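Local atomic coordinates of uncharacterized ATP-binding protein MJECL15 (Methanocaldococcus jannaschii, PDB entry 3H92), a protein that is of unknown function but probably binds ATP, the piece described here being a C-terminal domain consistent with a winged-helix fold. Residues Glu18-Lys23 / Arg59-Lys64. Residues are numbered along the deposited sequence; the frame is centred on the assembly and turned at random.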
loop_
_atom_site.group_PDB
_atom_site.type_symbol
_atom_site.label_atom_id
_atom_site.label_comp_id
_atom_site.label_asym_id
_atom_site.label_seq_id
_atom_site.Cartn_x
_atom_site.Cartn_y
_atom_site.Cartn_z
ATOM N N GLU A 18 -1.884 -2.884 -9.158
ATOM C CA GLU A 18 -2.200 -2.218 -10.440
ATOM C C GLU A 18 -3.623 -1.640 -10.527
ATOM O O GLU A 18 -3.814 -0.478 -10.877
ATOM C CB GLU A 18 -2.032 -3.182 -11.627
ATOM C CG GLU A 18 -0.582 -3.505 -11.995
ATOM C CD GLU A 18 -0.453 -4.563 -13.107
ATOM O OE1 GLU A 18 0.363 -5.525 -12.935
ATOM O OE2 GLU A 18 -1.174 -4.412 -14.147
ATOM N N GLU A 19 -4.611 -2.461 -10.210
ATOM C CA GLU A 19 -5.985 -2.019 -10.300
ATOM C C GLU A 19 -6.275 -0.894 -9.325
ATOM O O GLU A 19 -6.914 0.113 -9.684
ATOM C CB GLU A 19 -6.991 -3.166 -10.089
ATOM C CG GLU A 19 -8.417 -2.710 -10.542
ATOM C CD GLU A 19 -9.508 -3.777 -10.540
ATOM O OE1 GLU A 19 -10.663 -3.383 -10.869
ATOM O OE2 GLU A 19 -9.228 -4.969 -10.220
ATOM N N LEU A 20 -5.801 -1.060 -8.098
ATOM C CA LEU A 20 -5.979 -0.073 -7.047
ATOM C C LEU A 20 -5.324 1.230 -7.484
ATOM O O LEU A 20 -5.893 2.306 -7.332
ATOM C CB LEU A 20 -5.298 -0.538 -5.746
ATOM C CG LEU A 20 -5.854 -0.081 -4.384
ATOM C CD1 LEU A 20 -4.740 0.300 -3.441
ATOM C CD2 LEU A 20 -6.863 1.046 -4.538
ATOM N N LEU A 21 -4.120 1.125 -8.019
ATOM C CA LEU A 21 -3.430 2.330 -8.443
ATOM C C LEU A 21 -4.176 3.086 -9.580
ATOM O O LEU A 21 -4.215 4.350 -9.568
ATOM C CB LEU A 21 -1.978 2.024 -8.823
ATOM C CG LEU A 21 -0.989 1.840 -7.649
ATOM C CD1 LEU A 21 0.369 1.454 -8.166
ATOM C CD2 LEU A 21 -0.898 3.087 -6.814
ATOM N N GLU A 22 -4.784 2.334 -10.526
ATOM C CA GLU A 22 -5.620 2.940 -11.600
ATOM C C GLU A 22 -6.827 3.677 -10.984
ATOM O O GLU A 22 -7.102 4.836 -11.319
ATOM C CB GLU A 22 -6.109 1.923 -12.657
ATOM C CG GLU A 22 -7.295 2.495 -13.508
ATOM C CD GLU A 22 -8.146 1.462 -14.312
ATOM O OE1 GLU A 22 -9.419 1.514 -14.205
ATOM O OE2 GLU A 22 -7.543 0.646 -15.061
ATOM N N LYS A 23 -7.504 2.998 -10.059
ATOM C CA LYS A 23 -8.647 3.578 -9.381
ATOM C C LYS A 23 -8.259 4.898 -8.714
ATOM O O LYS A 23 -8.986 5.889 -8.789
ATOM C CB LYS A 23 -9.212 2.554 -8.365
ATOM C CG LYS A 23 -10.191 1.508 -8.964
ATOM C CD LYS A 23 -11.363 2.221 -9.749
ATOM C CE LYS A 23 -12.702 1.392 -9.908
ATOM N NZ LYS A 23 -13.962 2.234 -9.938
ATOM N N ARG A 59 -3.377 6.024 4.917
ATOM C CA ARG A 59 -3.307 4.750 5.636
ATOM C C ARG A 59 -4.661 4.099 5.721
ATOM O O ARG A 59 -4.786 2.914 5.501
ATOM C CB ARG A 59 -2.690 4.853 7.052
ATOM C CG ARG A 59 -3.683 5.141 8.161
ATOM C CD ARG A 59 -3.156 4.848 9.500
ATOM N NE ARG A 59 -3.400 5.946 10.425
ATOM C CZ ARG A 59 -2.528 6.933 10.708
ATOM N NH1 ARG A 59 -2.886 7.829 11.613
ATOM N NH2 ARG A 59 -1.312 7.065 10.114
ATOM N N ILE A 60 -5.665 4.878 6.060
ATOM C CA ILE A 60 -6.979 4.360 6.187
ATOM C C ILE A 60 -7.414 3.675 4.895
ATOM O O ILE A 60 -7.944 2.569 4.897
ATOM C CB ILE A 60 -7.925 5.500 6.518
ATOM C CG1 ILE A 60 -7.822 5.849 7.987
ATOM C CG2 ILE A 60 -9.350 5.113 6.248
ATOM C CD1 ILE A 60 -8.813 6.932 8.397
ATOM N N PHE A 61 -7.132 4.325 3.779
ATOM C CA PHE A 61 -7.486 3.814 2.469
ATOM C C PHE A 61 -6.772 2.522 2.104
ATOM O O PHE A 61 -7.350 1.543 1.651
ATOM C CB PHE A 61 -7.172 4.910 1.442
ATOM C CG PHE A 61 -7.380 4.484 0.035
ATOM C CD1 PHE A 61 -8.656 4.415 -0.490
ATOM C CD2 PHE A 61 -6.295 4.083 -0.755
ATOM C CE1 PHE A 61 -8.872 3.984 -1.803
ATOM C CE2 PHE A 61 -6.494 3.632 -2.039
ATOM C CZ PHE A 61 -7.782 3.579 -2.568
ATOM N N LEU A 62 -5.473 2.522 2.301
ATOM C CA LEU A 62 -4.652 1.359 2.000
ATOM C C LEU A 62 -4.920 0.174 2.874
ATOM O O LEU A 62 -4.686 -0.944 2.486
ATOM C CB LEU A 62 -3.188 1.763 2.125
ATOM C CG LEU A 62 -2.738 2.773 1.071
ATOM C CD1 LEU A 62 -1.260 3.096 1.307
ATOM C CD2 LEU A 62 -2.968 2.205 -0.342
ATOM N N ILE A 63 -5.385 0.433 4.081
ATOM C CA ILE A 63 -5.815 -0.624 4.980
ATOM C C ILE A 63 -7.137 -1.175 4.461
ATOM O O ILE A 63 -7.302 -2.396 4.317
ATOM C CB ILE A 63 -6.008 -0.062 6.446
ATOM C CG1 ILE A 63 -4.667 0.118 7.158
ATOM C CG2 ILE A 63 -6.955 -0.952 7.320
ATOM C CD1 ILE A 63 -4.739 0.930 8.393
ATOM N N LYS A 64 -8.102 -0.272 4.236
ATOM C CA LYS A 64 -9.407 -0.630 3.687
ATOM C C LYS A 64 -9.253 -1.475 2.410
ATOM O O LYS A 64 -9.986 -2.414 2.188
ATOM C CB LYS A 64 -10.246 0.639 3.446
ATOM C CG LYS A 64 -11.380 0.557 2.380
ATOM C CD LYS A 64 -11.967 2.001 1.897
ATOM C CE LYS A 64 -11.944 2.263 0.315
ATOM N NZ LYS A 64 -12.836 3.359 -0.260
#
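Leu20 of helix 8-27 packs against Phe61 and Leu62 of helix 56-64 in the core of a small domain whose helices and three-stranded antiparallel sheet are consistent with a winged helix-turn-helix fold. The contact is wholly apolar, which suits three side chains buried between segments 18-23 and 59-64, whose nearest CA atoms, those of Leu20 and Leu62, are 9.3 Å apart. Taking helix 56-64 in order, Phe61 comes first. Its CG stands anti to the backbone N (chi1 175°), a setting that sends the ring out towards helix 8-27, its length and flatness suiting it to bridge the space between the helices. Leu20 slides past it in the opposite direction and meets the ring obliquely, with CD2 lying 3.6 Å from CE2 of Phe61. A loop residue, Ile31, also touches the ring. Leu62 follows; its CB does not point straight across the interface, yet the branched end swings closer and meets Leu20 at about a right angle. The same leucine also touches Leu40 of helix 33-45 and Leu68 of strand 68-71, so this side chain joins three elements of the fold. With an alanine at Leu20 the methyls that reach the ring are gone, which would probably leave a gap beside Phe61 and take from Leu62 its contact with segment 18-23. Leucine fits because its two methyls reach both partners: CD1 lies 4.0 Å from both CE2 of Phe61 and CD2 of Leu62, while CD2, bearing on the ring alone, presses to 3.3 Å from CZ of Phe61.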